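Local coordinates for lysosome-associated membrane glycoprotein 1 (Mus musculus, PDB 5GV0), which is a glycosylated lysosomal membrane protein whose luminal domains probably line and shield the inner face of the membrane and take part in LAMP assembly, at residues 66-72 with 86-92; 105-111 with 125-129. All coordinates share one frame; numbering follows the deposited sequence.

The two contacts follow one another along the chain, contact 1 closing before contact 2 opens, and their centres lie 13 Å apart. Contact 1 is the hairpin of strands 67-76 and 81-92 in the six-stranded antiparallel sheet. Contact 2 starts at the end of strand 100-105, which pairs with strand 81-92, and brings the loop 105-111 against strand 125-128 of the other, mixed sheet. They meet directly: Val-87 N probably hydrogen-bonds Asn-105 O, and the side chains of Val-87 and Leu-108 pack together. Thus one contact pairs two strands within a sheet and the other joins that sheet to its partner, consistent with the beta-prism of LAMP luminal domains. Each carries an N-linked glycan.

Contact 1: residues 66-72 with 86-92; sequences NRALELQ and GVRLNMT. With NAG (2-acetamido-2-deoxy-beta-D-glucopyranose), chain E; SO4 (sulfate ion), chain B.
Glu-70 and Arg-88 face each other as a hydrogen-bonded pair in an antiparallel hairpin, their side chains lying alongside and pointing the same way. Arg-88 is the one to follow. Its CB lies 3.9 Å from C8 of the acetamide of the N-acetylglucosamine on Asn-90, and CG touches CE1 of His-106. CD passes near Glu-70 OE1, and a bend at chi3 (-75°) turns the guanidinium so that NE and NH2 both reach that oxygen: NE to OE1 is 2.8 Å and NH2 to OE1 is 2.7 Å, a side-on salt bridge. NH1 bonds O4 of a sulfate at 2.7 Å, an ion probably left by the crystallisation liquor. The sugar's N2 sits over one face of the guanidinium.

Gln-72 NE2 adds a straighter bond to Glu-70 OE1, 2.9 Å long, so three N-H groups converge on one oxygen, each from out of the carboxylate plane. Ala-68 CB rests 3.5 Å from the sugar's O7. On the reverse face, Leu-69 CD1 meets Val-87 CG1 at 3.8 Å and Leu-71 lies beside Val-87; these side chains pack on strands 14-30 and 133-138. The hairpin is therefore mostly apolar toward the opposing sheet, apart from Arg-67, which is paired with Asp-47, and charged beneath the glycan, where Arg-88 and the amide of Gln-72 would probably keep Glu-70 ionised.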
ATOM      1  N   ASN A  66       7.669 -11.469 -10.552  1.00 20.00           N
ATOM      2  CA  ASN A  66       8.942 -10.913 -10.102  1.00 23.08           C
ATOM      3  C   ASN A  66       8.865 -10.051  -8.849  1.00 20.33           C
ATOM      4  O   ASN A  66       9.877  -9.519  -8.397  1.00 19.34           O
ATOM      5  CB  ASN A  66       9.572 -10.085 -11.224  1.00 24.85           C
ATOM      6  CG  ASN A  66      10.173 -10.943 -12.318  1.00 40.49           C
ATOM      7  OD1 ASN A  66       9.730 -10.907 -13.465  1.00 43.65           O
ATOM      8  ND2 ASN A  66      11.194 -11.719 -11.967  1.00 45.17           N
ATOM      9  N   ARG A  67       7.674  -9.923  -8.274  1.00 17.89           N
ATOM     10  CA  ARG A  67       7.476  -8.933  -7.225  1.00 16.68           C
ATOM     11  C   ARG A  67       6.253  -9.232  -6.379  1.00 14.88           C
ATOM     12  O   ARG A  67       5.206  -9.606  -6.903  1.00 16.79           O
ATOM     13  CB  ARG A  67       7.341  -7.547  -7.853  1.00 16.88           C
ATOM     14  CG  ARG A  67       7.232  -6.394  -6.875  1.00 29.79           C
ATOM     15  CD  ARG A  67       6.239  -5.367  -7.393  1.00 45.11           C
ATOM     16  NE  ARG A  67       4.870  -5.790  -7.135  1.00 38.42           N
ATOM     17  CZ  ARG A  67       3.853  -5.622  -7.974  1.00 32.75           C
ATOM     18  NH1 ARG A  67       4.031  -5.036  -9.154  1.00 31.26           N
ATOM     19  NH2 ARG A  67       2.649  -6.048  -7.626  1.00 20.77           N
ATOM     20  N   ALA A  68       6.386  -9.062  -5.068  1.00 14.28           N
ATOM     21  CA  ALA A  68       5.241  -9.133  -4.177  1.00 11.94           C
ATOM     22  C   ALA A  68       5.279  -7.963  -3.214  1.00 11.99           C
ATOM     23  O   ALA A  68       6.276  -7.753  -2.519  1.00 14.54           O
ATOM     24  CB  ALA A  68       5.222 -10.457  -3.418  1.00 15.41           C
ATOM     25  N   LEU A  69       4.196  -7.197  -3.196  1.00 10.80           N
ATOM     26  CA  LEU A  69       4.055  -6.057  -2.300  1.00 10.54           C
ATOM     27  C   LEU A  69       2.937  -6.308  -1.315  1.00 11.17           C
ATOM     28  O   LEU A  69       1.810  -6.573  -1.733  1.00 10.66           O
ATOM     29  CB  LEU A  69       3.756  -4.784  -3.089  1.00 10.27           C
ATOM     30  CG  LEU A  69       3.376  -3.562  -2.240  1.00 11.37           C
ATOM     31  CD1 LEU A  69       4.583  -3.035  -1.475  1.00 12.79           C
ATOM     32  CD2 LEU A  69       2.769  -2.461  -3.113  1.00 16.15           C
ATOM     33  N   GLU A  70       3.225  -6.205  -0.019  1.00  9.10           N
ATOM     34  CA  GLU A  70       2.164  -6.334   0.979  1.00 10.20           C
ATOM     35  C   GLU A  70       2.039  -5.059   1.783  1.00 10.42           C
ATOM     36  O   GLU A  70       3.024  -4.524   2.308  1.00 11.15           O
ATOM     37  CB  GLU A  70       2.396  -7.514   1.921  1.00 10.53           C
ATOM     38  CG  GLU A  70       1.224  -7.715   2.906  1.00 12.25           C
ATOM     39  CD  GLU A  70       1.386  -8.950   3.761  1.00 15.83           C
ATOM     40  OE1 GLU A  70       2.254  -8.938   4.653  1.00 18.79           O
ATOM     41  OE2 GLU A  70       0.646  -9.933   3.535  1.00 18.96           O
ATOM     42  N   LEU A  71       0.812  -4.570   1.863  1.00  9.71           N
ATOM     43  CA  LEU A  71       0.472  -3.428   2.693  1.00  8.48           C
ATOM     44  C   LEU A  71      -0.166  -3.950   3.959  1.00 10.52           C
ATOM     45  O   LEU A  71      -1.038  -4.829   3.912  1.00 11.98           O
ATOM     46  CB  LEU A  71      -0.485  -2.489   1.973  1.00 10.85           C
ATOM     47  CG  LEU A  71      -0.057  -2.020   0.592  1.00 13.24           C
ATOM     48  CD1 LEU A  71      -1.104  -1.080   0.023  1.00 17.17           C
ATOM     49  CD2 LEU A  71       1.305  -1.352   0.665  1.00 14.35           C
ATOM     50  N   GLN A  72       0.265  -3.425   5.096  1.00  9.64           N
ATOM     51  CA  GLN A  72      -0.301  -3.819   6.374  1.00 11.57           C
ATOM     52  C   GLN A  72      -0.955  -2.617   7.018  1.00 10.34           C
ATOM     53  O   GLN A  72      -0.345  -1.557   7.130  1.00 10.92           O
ATOM     54  CB  GLN A  72       0.778  -4.409   7.288  1.00 10.95           C
ATOM     55  CG  GLN A  72       1.520  -5.567   6.655  1.00 14.91           C
ATOM     56  CD  GLN A  72       2.194  -6.474   7.663  1.00 22.20           C
ATOM     57  OE1 GLN A  72       2.407  -6.098   8.813  1.00 24.33           O
ATOM     58  NE2 GLN A  72       2.528  -7.685   7.233  1.00 24.81           N
ATOM     59  N   GLY A  86       2.555  -0.718   7.740  1.00  9.99           N
ATOM     60  CA  GLY A  86       3.675  -1.498   7.264  1.00 11.49           C
ATOM     61  C   GLY A  86       3.685  -1.762   5.778  1.00 11.29           C
ATOM     62  O   GLY A  86       2.640  -1.816   5.140  1.00 10.15           O
ATOM     63  N   VAL A  87       4.888  -1.922   5.237  1.00  9.54           N
ATOM     64  CA  VAL A  87       5.088  -2.331   3.857  1.00  9.77           C
ATOM     65  C   VAL A  87       6.131  -3.444   3.810  1.00 14.84           C
ATOM     66  O   VAL A  87       7.169  -3.354   4.470  1.00 11.03           O
ATOM     67  CB  VAL A  87       5.556  -1.146   2.979  1.00 10.79           C
ATOM     68  CG1 VAL A  87       6.177  -1.635   1.660  1.00 13.94           C
ATOM     69  CG2 VAL A  87       4.401  -0.192   2.725  1.00 11.14           C
ATOM     70  N   ARG A  88       5.835  -4.496   3.052  1.00 12.06           N
ATOM     71  CA  ARG A  88       6.794  -5.562   2.772  1.00 12.15           C
ATOM     72  C   ARG A  88       6.917  -5.715   1.271  1.00 14.01           C
ATOM     73  O   ARG A  88       5.907  -5.807   0.577  1.00 13.72           O
ATOM     74  CB  ARG A  88       6.358  -6.904   3.375  1.00 18.32           C
ATOM     75  CG  ARG A  88       6.171  -6.929   4.872  1.00 23.44           C
ATOM     76  CD  ARG A  88       6.239  -8.361   5.401  1.00 23.32           C
ATOM     77  NE  ARG A  88       5.038  -9.146   5.118  1.00 21.74           N
ATOM     78  CZ  ARG A  88       4.964 -10.465   5.268  1.00 26.96           C
ATOM     79  NH1 ARG A  88       6.027 -11.148   5.673  1.00 25.85           N
ATOM     80  NH2 ARG A  88       3.833 -11.106   5.002  1.00 23.76           N
ATOM     81  N   LEU A  89       8.145  -5.764   0.771  1.00 12.44           N
ATOM     82  CA  LEU A  89       8.371  -5.969  -0.649  1.00 12.63           C
ATOM     83  C   LEU A  89       9.371  -7.089  -0.893  1.00 13.98           C
ATOM     84  O   LEU A  89      10.483  -7.059  -0.369  1.00 14.90           O
ATOM     85  CB  LEU A  89       8.870  -4.674  -1.298  1.00 12.72           C
ATOM     86  CG  LEU A  89       9.259  -4.769  -2.775  1.00 14.34           C
ATOM     87  CD1 LEU A  89       8.032  -4.966  -3.655  1.00 14.61           C
ATOM     88  CD2 LEU A  89      10.037  -3.536  -3.197  1.00 15.54           C
ATOM     89  N   ASN A  90       8.965  -8.085  -1.676  1.00 11.77           N
ATOM     90  CA  ASN A  90       9.894  -9.066  -2.226  1.00 14.09           C
ATOM     91  C   ASN A  90      10.074  -8.755  -3.698  1.00 13.44           C
ATOM     92  O   ASN A  90       9.089  -8.539  -4.405  1.00 14.95           O
ATOM     93  CB  ASN A  90       9.376 -10.499  -2.079  1.00 14.52           C
ATOM     94  CG  ASN A  90       9.402 -11.003  -0.654  1.00 11.69           C
ATOM     95  OD1 ASN A  90       9.995 -10.394   0.239  1.00 19.00           O
ATOM     96  ND2 ASN A  90       8.749 -12.142  -0.438  1.00 16.49           N
ATOM     97  N   MET A  91      11.307  -8.738  -4.183  1.00 13.24           N
ATOM     98  CA  MET A  91      11.489  -8.424  -5.588  1.00 13.26           C
ATOM     99  C   MET A  91      12.678  -9.137  -6.201  1.00 14.38           C
ATOM    100  O   MET A  91      13.676  -9.391  -5.535  1.00 15.02           O
ATOM    101  CB  MET A  91      11.641  -6.914  -5.753  1.00 20.99           C
ATOM    102  CG  MET A  91      11.459  -6.424  -7.168  1.00 21.92           C
ATOM    103  SD  MET A  91      11.218  -4.641  -7.189  1.00 29.28           S
ATOM    104  CE  MET A  91      10.389  -4.450  -8.762  1.00 27.67           C
ATOM    105  N   THR A  92      12.563  -9.459  -7.486  1.00 15.84           N
ATOM    106  CA  THR A  92      13.707  -9.928  -8.248  1.00 17.66           C
ATOM    107  C   THR A  92      14.004  -8.934  -9.373  1.00 20.50           C
ATOM    108  O   THR A  92      13.149  -8.663 -10.217  1.00 19.98           O
ATOM    109  CB  THR A  92      13.474 -11.330  -8.828  1.00 18.46           C
ATOM    110  OG1 THR A  92      13.391 -12.279  -7.759  1.00 24.10           O
ATOM    111  CG2 THR A  92      14.623 -11.721  -9.744  1.00 22.87           C
TER
HETATM  112  C1  NAG E 404       8.664 -12.768   0.853  1.00 18.85           C
HETATM  113  C2  NAG E 404       7.203 -12.843   1.293  1.00 19.74           C
HETATM  114  C3  NAG E 404       7.088 -13.578   2.627  1.00 24.39           C
HETATM  115  C4  NAG E 404       7.791 -14.928   2.555  1.00 37.13           C
HETATM  116  C5  NAG E 404       9.224 -14.743   2.069  1.00 26.92           C
HETATM  117  C6  NAG E 404       9.954 -16.051   1.875  1.00 35.64           C
HETATM  118  C7  NAG E 404       5.607 -11.088   0.642  1.00 23.98           C
HETATM  119  C8  NAG E 404       5.165  -9.675   0.871  1.00 23.44           C
HETATM  120  N2  NAG E 404       6.631 -11.510   1.392  1.00 19.87           N
HETATM  121  O3  NAG E 404       5.712 -13.774   2.929  1.00 26.66           O
HETATM  122  O4  NAG E 404       7.809 -15.535   3.842  1.00 37.28           O
HETATM  123  O5  NAG E 404       9.215 -14.078   0.799  1.00 24.46           O
HETATM  124  O6  NAG E 404       9.444 -16.768   0.758  1.00 47.24           O
HETATM  125  O7  NAG E 404       5.059 -11.817  -0.179  1.00 27.32           O
HETATM  126  S   SO4 B 401       4.594 -14.769   6.178  1.00 27.92           S
HETATM  127  O1  SO4 B 401       3.265 -14.195   5.982  1.00 37.49           O
HETATM  128  O2  SO4 B 401       4.784 -15.057   7.596  1.00 34.92           O
HETATM  129  O3  SO4 B 401       4.719 -16.004   5.408  1.00 44.64           O
HETATM  130  O4  SO4 B 401       5.612 -13.819   5.733  1.00 36.42           O

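Contact 2: residues 105-111 with 125-129; sequences NHSLKAL and EHIFV. With NAG (2-acetamido-2-deoxy-beta-D-glucopyranose), chain D.
Ile-127 is the main bump here, pushed from strand 125-128 into a hollow lined by Leu-108, Ala-110 and Leu-111. With CG1 anti to the carbonyl carbon (chi1 -58°) and an extended chi2, its CD1 reaches Ala-110 CB at 3.7 Å, while Leu-111 CD2 lies 4.5 Å from that same CD1. Beside it, Leu-108 wedges CD2 against Phe-128 O, 3.5 Å away, and beside the ring oxygen O5 of the sugar on Asn-105.

At the next step Val-129 CG1 butts against Asn-105 CB at 3.8 Å. Next to this apolar meeting, Asn-105 ND2, already bonded to the sugar's C1, donates to Val-129 O at 2.9 Å, with the acceptor in the amide plane. Asn-105 OD1 takes Ser-107 N in an Asx turn. The sugar's O7 meets the edge of the Phe-128 ring, 3.4 Å from CE1.

Where the two segments part, a water accepts from Leu-111 N at 2.8 Å and donates to Glu-125 OE1 at 2.7 Å, linking the far end. A modest apolar contact centred on Ile-127 thus joins the loop of one sheet to a strand of the other, while the N-H remaining on the glycosylated amide fixes the glycan's root to Val-129 O and the Asx turn holds the amide's other end.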
ATOM      1  N   ASN A 105       9.270  -2.142   6.158  1.00  8.29           N
ATOM      2  CA  ASN A 105       9.226  -1.171   7.247  1.00  8.01           C
ATOM      3  C   ASN A 105       7.873  -1.289   7.903  1.00  8.59           C
ATOM      4  O   ASN A 105       6.854  -1.046   7.252  1.00  9.87           O
ATOM      5  CB  ASN A 105       9.470   0.259   6.742  1.00  8.97           C
ATOM      6  CG  ASN A 105       9.668   1.256   7.876  1.00  7.86           C
ATOM      7  OD1 ASN A 105       9.164   1.071   8.981  1.00  9.39           O
ATOM      8  ND2 ASN A 105      10.425   2.322   7.609  1.00  8.44           N
ATOM      9  N   HIS A 106       7.855  -1.693   9.168  1.00 10.43           N
ATOM     10  CA  HIS A 106       6.597  -1.889   9.885  1.00 11.03           C
ATOM     11  C   HIS A 106       6.394  -0.821  10.942  1.00 10.10           C
ATOM     12  O   HIS A 106       5.693  -1.035  11.932  1.00 11.22           O
ATOM     13  CB  HIS A 106       6.556  -3.284  10.514  1.00 10.27           C
ATOM     14  CG  HIS A 106       6.629  -4.388   9.509  1.00 15.26           C
ATOM     15  ND1 HIS A 106       5.529  -4.816   8.798  1.00 22.80           N
ATOM     16  CD2 HIS A 106       7.673  -5.131   9.072  1.00 19.50           C
ATOM     17  CE1 HIS A 106       5.890  -5.785   7.975  1.00 25.49           C
ATOM     18  NE2 HIS A 106       7.187  -5.996   8.123  1.00 20.04           N
ATOM     19  N   SER A 107       6.995   0.341  10.703  1.00  8.72           N
ATOM     20  CA  SER A 107       6.848   1.486  11.589  1.00  9.90           C
ATOM     21  C   SER A 107       6.328   2.704  10.823  1.00 11.12           C
ATOM     22  O   SER A 107       6.822   3.824  10.979  1.00 13.52           O
ATOM     23  CB  SER A 107       8.180   1.802  12.271  1.00 11.56           C
ATOM     24  OG  SER A 107       7.990   2.630  13.409  1.00 14.18           O
ATOM     25  N   LEU A 108       5.327   2.476   9.983  1.00 10.15           N
ATOM     26  CA  LEU A 108       4.738   3.541   9.183  1.00  9.66           C
ATOM     27  C   LEU A 108       3.475   4.072   9.832  1.00 10.22           C
ATOM     28  O   LEU A 108       2.859   3.405  10.660  1.00 10.28           O
ATOM     29  CB  LEU A 108       4.401   3.045   7.781  1.00  9.73           C
ATOM     30  CG  LEU A 108       5.519   2.339   7.028  1.00  8.97           C
ATOM     31  CD1 LEU A 108       5.021   1.884   5.668  1.00  9.94           C
ATOM     32  CD2 LEU A 108       6.720   3.257   6.848  1.00 11.44           C
ATOM     33  N   LYS A 109       3.087   5.279   9.438  1.00 12.18           N
ATOM     34  CA  LYS A 109       1.767   5.789   9.774  1.00 13.05           C
ATOM     35  C   LYS A 109       1.328   6.739   8.680  1.00 15.70           C
ATOM     36  O   LYS A 109       1.661   7.930   8.691  1.00 19.70           O
ATOM     37  CB  LYS A 109       1.747   6.478  11.140  1.00 13.93           C
ATOM     38  CG  LYS A 109       0.346   6.954  11.532  1.00 18.41           C
ATOM     39  CD  LYS A 109       0.233   7.284  13.013  1.00 24.45           C
ATOM     40  CE  LYS A 109       0.102   6.023  13.852  1.00 25.67           C
ATOM     41  NZ  LYS A 109      -0.128   6.339  15.291  1.00 27.53           N
ATOM     42  N   ALA A 110       0.613   6.191   7.706  1.00 11.53           N
ATOM     43  CA  ALA A 110       0.113   6.974   6.592  1.00 11.87           C
ATOM     44  C   ALA A 110      -1.311   6.548   6.288  1.00 11.37           C
ATOM     45  O   ALA A 110      -1.810   5.582   6.870  1.00 12.72           O
ATOM     46  CB  ALA A 110       1.013   6.801   5.362  1.00 13.42           C
ATOM     47  N   LEU A 111      -1.958   7.283   5.387  1.00 13.22           N
ATOM     48  CA  LEU A 111      -3.322   6.980   4.957  1.00 11.62           C
ATOM     49  C   LEU A 111      -4.253   6.854   6.169  1.00 14.27           C
ATOM     50  O   LEU A 111      -5.130   5.994   6.216  1.00 13.43           O
ATOM     51  CB  LEU A 111      -3.346   5.696   4.113  1.00 11.05           C
ATOM     52  CG  LEU A 111      -2.250   5.506   3.058  1.00 13.98           C
ATOM     53  CD1 LEU A 111      -2.496   4.227   2.248  1.00 13.27           C
ATOM     54  CD2 LEU A 111      -2.143   6.721   2.136  1.00 15.07           C
ATOM     55  N   GLU A 125       1.611  11.120  -2.699  1.00 13.63           N
ATOM     56  CA  GLU A 125       2.388  11.039  -1.465  1.00 14.81           C
ATOM     57  C   GLU A 125       3.497  10.015  -1.607  1.00 14.85           C
ATOM     58  O   GLU A 125       3.250   8.855  -1.929  1.00 15.98           O
ATOM     59  CB  GLU A 125       1.515  10.679  -0.259  1.00 13.57           C
ATOM     60  CG  GLU A 125       2.312  10.707   1.053  1.00 17.39           C
ATOM     61  CD  GLU A 125       1.514  10.272   2.264  1.00 18.95           C
ATOM     62  OE1 GLU A 125       0.311   9.986   2.117  1.00 20.96           O
ATOM     63  OE2 GLU A 125       2.098  10.212   3.368  1.00 19.76           O
ATOM     64  N   HIS A 126       4.724  10.447  -1.355  1.00 13.83           N
ATOM     65  CA  HIS A 126       5.866   9.555  -1.411  1.00 12.80           C
ATOM     66  C   HIS A 126       6.168   9.048  -0.014  1.00 14.41           C
ATOM     67  O   HIS A 126       6.759   9.752   0.801  1.00 16.78           O
ATOM     68  CB  HIS A 126       7.077  10.275  -2.002  1.00 13.67           C
ATOM     69  CG  HIS A 126       6.810  10.891  -3.341  1.00 18.44           C
ATOM     70  ND1 HIS A 126       6.720  10.148  -4.495  1.00 31.81           N
ATOM     71  CD2 HIS A 126       6.610  12.179  -3.705  1.00 33.16           C
ATOM     72  CE1 HIS A 126       6.480  10.951  -5.518  1.00 25.94           C
ATOM     73  NE2 HIS A 126       6.409  12.189  -5.065  1.00 30.81           N
ATOM     74  N   ILE A 127       5.728   7.831   0.268  1.00 11.06           N
ATOM     75  CA  ILE A 127       5.903   7.260   1.596  1.00 11.65           C
ATOM     76  C   ILE A 127       7.260   6.586   1.714  1.00 11.28           C
ATOM     77  O   ILE A 127       7.551   5.624   1.010  1.00 12.16           O
ATOM     78  CB  ILE A 127       4.802   6.245   1.922  1.00 10.81           C
ATOM     79  CG1 ILE A 127       3.424   6.902   1.837  1.00 12.49           C
ATOM     80  CG2 ILE A 127       5.028   5.661   3.312  1.00 12.43           C
ATOM     81  CD1 ILE A 127       2.271   5.914   1.998  1.00 13.72           C
ATOM     82  N   PHE A 128       8.098   7.117   2.600  1.00  9.89           N
ATOM     83  CA  PHE A 128       9.414   6.553   2.860  1.00  9.94           C
ATOM     84  C   PHE A 128       9.276   5.155   3.454  1.00  9.92           C
ATOM     85  O   PHE A 128       8.606   4.970   4.465  1.00 11.75           O
ATOM     86  CB  PHE A 128      10.187   7.481   3.811  1.00  9.92           C
ATOM     87  CG  PHE A 128      11.594   7.036   4.132  1.00 10.04           C
ATOM     88  CD1 PHE A 128      11.835   6.052   5.082  1.00 11.58           C
ATOM     89  CD2 PHE A 128      12.682   7.660   3.535  1.00 12.66           C
ATOM     90  CE1 PHE A 128      13.133   5.672   5.397  1.00 13.10           C
ATOM     91  CE2 PHE A 128      13.984   7.285   3.853  1.00 13.26           C
ATOM     92  CZ  PHE A 128      14.205   6.292   4.785  1.00 11.49           C
ATOM     93  N   VAL A 129       9.897   4.172   2.815  1.00  9.11           N
ATOM     94  CA  VAL A 129       9.942   2.819   3.369  1.00  9.01           C
ATOM     95  C   VAL A 129      11.367   2.520   3.833  1.00  8.95           C
ATOM     96  O   VAL A 129      11.582   2.118   4.974  1.00  9.85           O
ATOM     97  CB  VAL A 129       9.461   1.765   2.351  1.00  9.47           C
ATOM     98  CG1 VAL A 129       9.574   0.371   2.936  1.00  9.94           C
ATOM     99  CG2 VAL A 129       8.018   2.050   1.938  1.00 11.12           C
TER
HETATM  100  C1  NAG D 403      10.645   3.321   8.625  1.00 10.87           C
HETATM  101  C2  NAG D 403      12.078   3.806   8.833  1.00 11.80           C
HETATM  102  C3  NAG D 403      12.119   4.775  10.008  1.00 13.43           C
HETATM  103  C4  NAG D 403      11.120   5.906   9.802  1.00 12.69           C
HETATM  104  C5  NAG D 403       9.735   5.337   9.508  1.00 12.30           C
HETATM  105  C6  NAG D 403       8.716   6.399   9.163  1.00 12.53           C
HETATM  106  C7  NAG D 403      13.970   2.365   8.193  1.00 10.35           C
HETATM  107  C8  NAG D 403      14.850   1.225   8.609  1.00 14.80           C
HETATM  108  N2  NAG D 403      13.003   2.705   9.055  1.00 11.44           N
HETATM  109  O3  NAG D 403      13.434   5.296  10.156  1.00 19.13           O
HETATM  110  O4  NAG D 403      11.048   6.683  10.994  1.00 16.85           O
HETATM  111  O5  NAG D 403       9.800   4.442   8.386  1.00 11.60           O
HETATM  112  O6  NAG D 403       9.199   7.262   8.143  1.00 14.43           O
HETATM  113  O7  NAG D 403      14.125   2.941   7.118  1.00 14.53           O
HETATM  114  O   HOH W   1      -1.162   9.750   4.377  1.00 17.94           O